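Local coordinates for surface-associated protein CshA (Streptococcus gordonii, PDB 5L2D) that binds host fibronectin as a cell-wall-anchored streptococcal surface adhesin, this chain being its non-repetitive domain 2, at residues K31-Q36 and V41-K46; P104-R109 and W140-K145. One frame throughout, in Å; residues are numbered along the deposited sequence.

Interaction 1. Residues K31-Q36 and V41-K46; sequences KNLDPQ and VGTVFK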
loop_
_atom_site.group_PDB
_atom_site.type_symbol
_atom_site.label_atom_id
_atom_site.label_comp_id
_atom_site.label_asym_id
_atom_site.label_seq_id
_atom_site.Cartn_x
_atom_site.Cartn_y
_atom_site.Cartn_z
ATOM N N LYS A 31 4.967 2.215 -19.863
ATOM C CA LYS A 31 5.893 3.156 -20.477
ATOM C C LYS A 31 6.673 3.856 -19.401
ATOM O O LYS A 31 6.200 4.028 -18.297
ATOM C CB LYS A 31 5.164 4.199 -21.301
ATOM C CG LYS A 31 4.504 3.665 -22.557
ATOM C CD LYS A 31 4.143 4.798 -23.514
ATOM C CE LYS A 31 5.259 5.091 -24.507
ATOM N NZ LYS A 31 5.124 4.200 -25.695
ATOM N N ASN A 32 7.891 4.249 -19.735
ATOM C CA ASN A 32 8.740 4.989 -18.840
ATOM C C ASN A 32 9.194 4.179 -17.572
ATOM O O ASN A 32 9.272 4.694 -16.434
ATOM C CB ASN A 32 8.006 6.287 -18.504
ATOM C CG ASN A 32 8.938 7.454 -18.382
ATOM O OD1 ASN A 32 9.939 7.504 -19.065
ATOM N ND2 ASN A 32 8.622 8.396 -17.506
ATOM N N LEU A 33 9.510 2.905 -17.802
ATOM C CA LEU A 33 10.072 2.053 -16.773
ATOM C C LEU A 33 11.500 2.412 -16.516
ATOM O O LEU A 33 12.196 2.938 -17.374
ATOM C CB LEU A 33 10.074 0.602 -17.218
ATOM C CG LEU A 33 8.745 -0.128 -17.235
ATOM C CD1 LEU A 33 8.971 -1.589 -17.617
ATOM C CD2 LEU A 33 8.088 -0.020 -15.875
ATOM N N ASP A 34 11.961 2.063 -15.336
ATOM C CA ASP A 34 13.279 2.455 -14.910
ATOM C C ASP A 34 14.349 1.498 -15.471
ATOM O O ASP A 34 14.012 0.554 -16.204
ATOM C CB ASP A 34 13.281 2.640 -13.372
ATOM C CG ASP A 34 13.544 1.369 -12.594
ATOM O OD1 ASP A 34 13.416 0.226 -13.115
ATOM O OD2 ASP A 34 13.874 1.541 -11.403
ATOM N N PRO A 35 15.641 1.789 -15.192
ATOM C CA PRO A 35 16.761 0.952 -15.602
ATOM C C PRO A 35 16.585 -0.519 -15.284
ATOM O O PRO A 35 16.906 -1.362 -16.128
ATOM C CB PRO A 35 17.906 1.529 -14.792
ATOM C CG PRO A 35 17.617 3.000 -14.745
ATOM C CD PRO A 35 16.118 3.105 -14.698
ATOM N N GLN A 36 16.068 -0.818 -14.086
ATOM C CA GLN A 36 15.851 -2.211 -13.649
ATOM C C GLN A 36 14.544 -2.803 -14.127
ATOM O O GLN A 36 14.163 -3.857 -13.631
ATOM C CB GLN A 36 15.811 -2.326 -12.127
ATOM C CG GLN A 36 16.896 -1.582 -11.366
ATOM C CD GLN A 36 16.829 -1.858 -9.869
ATOM O OE1 GLN A 36 16.092 -2.752 -9.400
ATOM N NE2 GLN A 36 17.598 -1.096 -9.107
ATOM N N VAL A 41 9.228 7.406 -10.561
ATOM C CA VAL A 41 8.297 8.489 -10.713
ATOM C C VAL A 41 8.282 8.763 -12.197
ATOM O O VAL A 41 9.346 8.925 -12.809
ATOM C CB VAL A 41 8.717 9.765 -9.969
ATOM C CG1 VAL A 41 7.625 10.817 -10.100
ATOM C CG2 VAL A 41 8.978 9.478 -8.498
ATOM N N GLY A 42 7.079 8.760 -12.773
ATOM C CA GLY A 42 6.883 9.150 -14.149
ATOM C C GLY A 42 6.512 7.967 -14.990
ATOM O O GLY A 42 5.959 8.145 -16.093
ATOM N N THR A 43 6.837 6.778 -14.478
ATOM C CA THR A 43 6.375 5.511 -15.024
ATOM C C THR A 43 4.838 5.406 -15.105
ATOM O O THR A 43 4.151 5.767 -14.162
ATOM C CB THR A 43 6.887 4.382 -14.132
ATOM O OG1 THR A 43 8.326 4.284 -14.228
ATOM C CG2 THR A 43 6.254 3.074 -14.513
ATOM N N VAL A 44 4.335 4.871 -16.226
ATOM C CA VAL A 44 2.936 4.980 -16.659
ATOM C C VAL A 44 2.406 3.664 -17.159
ATOM O O VAL A 44 2.974 3.077 -18.079
ATOM C CB VAL A 44 2.761 5.905 -17.922
ATOM C CG1 VAL A 44 1.459 5.623 -18.653
ATOM C CG2 VAL A 44 2.785 7.389 -17.590
ATOM N N PHE A 45 1.251 3.269 -16.640
ATOM C CA PHE A 45 0.469 2.156 -17.181
ATOM C C PHE A 45 -0.766 2.706 -17.890
ATOM O O PHE A 45 -1.518 3.449 -17.287
ATOM C CB PHE A 45 0.022 1.234 -16.022
ATOM C CG PHE A 45 -1.062 0.247 -16.393
ATOM C CD1 PHE A 45 -0.744 -0.973 -16.960
ATOM C CD2 PHE A 45 -2.398 0.529 -16.148
ATOM C CE1 PHE A 45 -1.735 -1.887 -17.293
ATOM C CE2 PHE A 45 -3.405 -0.385 -16.465
ATOM C CZ PHE A 45 -3.068 -1.593 -17.050
ATOM N N LYS A 46 -1.020 2.309 -19.134
ATOM C CA LYS A 46 -2.168 2.853 -19.882
ATOM C C LYS A 46 -2.792 1.773 -20.738
ATOM O O LYS A 46 -2.096 1.149 -21.554
ATOM C CB LYS A 46 -1.722 4.048 -20.695
ATOM C CG LYS A 46 -2.859 4.838 -21.285
ATOM C CD LYS A 46 -2.827 4.782 -22.821
ATOM C CE LYS A 46 -3.535 5.966 -23.504
ATOM N NZ LYS A 46 -2.925 7.304 -23.231
#

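Interaction 2. Residues P104-R109 and W140-K145; sequences PSVTGR and WGIKFK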
loop_
_atom_site.group_PDB
_atom_site.type_symbol
_atom_site.label_atom_id
_atom_site.label_comp_id
_atom_site.label_asym_id
_atom_site.label_seq_id
_atom_site.Cartn_x
_atom_site.Cartn_y
_atom_site.Cartn_z
ATOM N N PRO A 104 15.875 -2.810 -4.306
ATOM C CA PRO A 104 15.452 -2.906 -5.710
ATOM C C PRO A 104 14.176 -2.133 -6.020
ATOM O O PRO A 104 13.368 -1.881 -5.126
ATOM C CB PRO A 104 15.240 -4.412 -5.942
ATOM C CG PRO A 104 15.254 -5.065 -4.600
ATOM C CD PRO A 104 15.921 -4.125 -3.636
ATOM N N SER A 105 14.016 -1.772 -7.295
ATOM C CA SER A 105 12.851 -1.030 -7.790
ATOM C C SER A 105 11.582 -1.853 -7.578
ATOM O O SER A 105 11.640 -3.092 -7.654
ATOM C CB SER A 105 13.005 -0.721 -9.299
ATOM O OG SER A 105 14.239 -0.058 -9.623
ATOM N N VAL A 106 10.441 -1.195 -7.322
ATOM C CA VAL A 106 9.188 -1.958 -7.235
ATOM C C VAL A 106 8.789 -2.329 -8.671
ATOM O O VAL A 106 9.230 -1.659 -9.592
ATOM C CB VAL A 106 8.032 -1.259 -6.428
ATOM C CG1 VAL A 106 8.542 -0.148 -5.512
ATOM C CG2 VAL A 106 6.923 -0.750 -7.327
ATOM N N THR A 107 7.984 -3.383 -8.866
ATOM C CA THR A 107 7.722 -3.899 -10.211
ATOM C C THR A 107 6.653 -4.964 -10.241
ATOM O O THR A 107 6.311 -5.547 -9.212
ATOM C CB THR A 107 9.003 -4.537 -10.828
ATOM O OG1 THR A 107 8.687 -5.195 -12.073
ATOM C CG2 THR A 107 9.641 -5.557 -9.850
ATOM N N GLY A 108 6.166 -5.234 -11.448
ATOM C CA GLY A 108 5.290 -6.371 -11.699
ATOM C C GLY A 108 6.073 -7.563 -12.220
ATOM O O GLY A 108 6.146 -8.607 -11.547
ATOM N N ARG A 109 6.706 -7.346 -13.386
ATOM C CA ARG A 109 7.226 -8.385 -14.322
ATOM C C ARG A 109 7.523 -9.784 -13.747
ATOM O O ARG A 109 8.626 -10.055 -13.287
ATOM C CB ARG A 109 8.466 -7.846 -15.069
ATOM N N TRP A 140 8.464 0.832 2.638
ATOM C CA TRP A 140 8.279 1.583 1.390
ATOM C C TRP A 140 6.870 2.117 1.239
ATOM O O TRP A 140 6.007 1.974 2.127
ATOM C CB TRP A 140 8.702 0.762 0.172
ATOM C CG TRP A 140 7.905 -0.489 -0.053
ATOM C CD1 TRP A 140 7.951 -1.623 0.687
ATOM C CD2 TRP A 140 6.977 -0.747 -1.116
ATOM N NE1 TRP A 140 7.101 -2.574 0.170
ATOM C CE2 TRP A 140 6.503 -2.067 -0.947
ATOM C CE3 TRP A 140 6.497 0.011 -2.199
ATOM C CZ2 TRP A 140 5.575 -2.644 -1.801
ATOM C CZ3 TRP A 140 5.572 -0.567 -3.071
ATOM C CH2 TRP A 140 5.120 -1.882 -2.860
ATOM N N GLY A 141 6.698 2.835 0.140
ATOM C CA GLY A 141 5.391 3.264 -0.326
ATOM C C GLY A 141 5.395 3.841 -1.736
ATOM O O GLY A 141 6.433 4.235 -2.263
ATOM N N ILE A 142 4.209 3.862 -2.330
ATOM C CA ILE A 142 4.014 4.333 -3.678
ATOM C C ILE A 142 2.666 5.116 -3.826
ATOM O O ILE A 142 1.662 4.780 -3.198
ATOM C CB ILE A 142 4.107 3.141 -4.657
ATOM C CG1 ILE A 142 4.350 3.616 -6.082
ATOM C CG2 ILE A 142 2.827 2.332 -4.655
ATOM C CD1 ILE A 142 4.507 2.481 -7.082
ATOM N N LYS A 143 2.665 6.173 -4.642
ATOM C CA LYS A 143 1.424 6.847 -5.006
ATOM C C LYS A 143 1.278 6.902 -6.494
ATOM O O LYS A 143 2.244 7.142 -7.245
ATOM C CB LYS A 143 1.362 8.287 -4.482
ATOM C CG LYS A 143 1.043 8.407 -3.003
ATOM C CD LYS A 143 0.027 9.509 -2.716
ATOM C CE LYS A 143 0.668 10.888 -2.727
ATOM N NZ LYS A 143 1.964 10.984 -1.997
ATOM N N PHE A 144 0.034 6.743 -6.902
ATOM C CA PHE A 144 -0.337 6.821 -8.280
ATOM C C PHE A 144 -1.324 7.940 -8.549
ATOM O O PHE A 144 -2.251 8.140 -7.769
ATOM C CB PHE A 144 -1.049 5.545 -8.657
ATOM C CG PHE A 144 -0.161 4.382 -8.796
ATOM C CD1 PHE A 144 0.535 4.177 -9.985
ATOM C CD2 PHE A 144 -0.023 3.482 -7.759
ATOM C CE1 PHE A 144 1.357 3.082 -10.126
ATOM C CE2 PHE A 144 0.806 2.392 -7.886
ATOM C CZ PHE A 144 1.497 2.192 -9.068
ATOM N N LYS A 145 -1.156 8.602 -9.697
ATOM C CA LYS A 145 -2.188 9.442 -10.294
ATOM C C LYS A 145 -3.111 8.534 -11.012
ATOM O O LYS A 145 -2.649 7.615 -11.661
ATOM C CB LYS A 145 -1.542 10.346 -11.323
ATOM C CG LYS A 145 -2.404 11.418 -11.959
ATOM C CD LYS A 145 -1.532 12.618 -12.326
ATOM C CE LYS A 145 -2.316 13.697 -13.048
ATOM N NZ LYS A 145 -2.246 13.457 -14.514
#

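Interaction 1. Residues K31-Q36 and V41-K46
K31 and V44 form an antiparallel hydrogen-bonded pair where the short strand 30-31 meets strand 44-50, a long-looped beta hairpin in the domain's antiparallel sheet, whose loop this contact closes at its base. The evidence is two reciprocal backbone bonds, K31 N to V44 O at 2.8 Å and V44 N to K31 O at 2.9 Å. Both side chains lie on the same face, CB to CB 4.5 Å, but the lysine soon parts from the valine: its chain bends at chi3 and chi4 and carries the ammonium away.

Past this pair the side chains take over. N32 turns its amide toward G42, and ND2 donates a hydrogen bond to G42 O, 3.0 Å. The N-H points almost straight at the oxygen (173°), which lies in the plane of the N32 amide, yet the donor sits above the G42 carbonyl plane instead of on a lone pair. T43 divides its two branches between polar and apolar neighbours. With chi1 at -67°, CG2 lies anti to the backbone N, where it meets L33, while OG1 takes the position beside that N and is directed to N32 O. The modelled separation of that last pair is implausibly short at this resolution, so its exact length is doubtful. K40 reinforces this corner, its backbone N bonding to T43 OG1 and its NZ to N32 O. L33 starts away from the other segment, but its side chain swings back, crossing that of T43 with CD2 3.8 Å from CG2.

Interaction 2. Residues P104-R109 and W140-K145
W140 and I142 reach V106 through different first torsions. In W140, chi1 of 63° sets CG between the backbone N and the carbonyl carbon, and the indole extends its six-membered ring toward the valine. In I142, CG1 is anti to the backbone N (chi1 -162°) and chi2 of 178° keeps the chain extended, which carries CD1 forward to the same residue. V106 answers with one methyl for each: CG1 lies 3.9 Å from both CE3 and CZ3 of W140, approaching the ring obliquely, and CG2 lies 4.0 Å from CD1 of I142.

The backbones stay well apart, the nearest CA atoms, of V106 and I142, being 8.9 Å from each other. A loop residue thus lies over one face of strand 138-150, at two residues that alternate with G141. I131 also packs on V106, and a backbone bond to F39 ties V106 to a further loop. The strand pairs in an antiparallel ladder with a strand of the second subunit, and V270 and F268 of that neighbouring chain pack on W140 and I142 respectively.

No hydrogen bond crosses the contact; three buried apolar side chains meet through carbon alone, as expected of hydrophobic core packing, which fixes proximity without imposing the directionality of polar bonds.

In the fold
Both contacts reach the same antiparallel sheet, each through a loop on one side, but at different depths. Interaction 1 lies at the surface, its centre about 18 Å from that of the chain; it buries 254 Å² and is held by backbone, amide and hydroxyl hydrogen bonds. Interaction 2 is buried, its centre about 9 Å from that of the chain, and covers 116 Å² with apolar groups alone. Strand 53-61 lies between their strands, pairing with both 44-50 and 138-150. The centres are about 10 Å apart, and the two loops join directly: Q36 OE1 lies 3.1 Å from S105 N, a probable hydrogen bond, and D34 OD2 probably bonds S105 OG, although that modelled distance is doubtfully short.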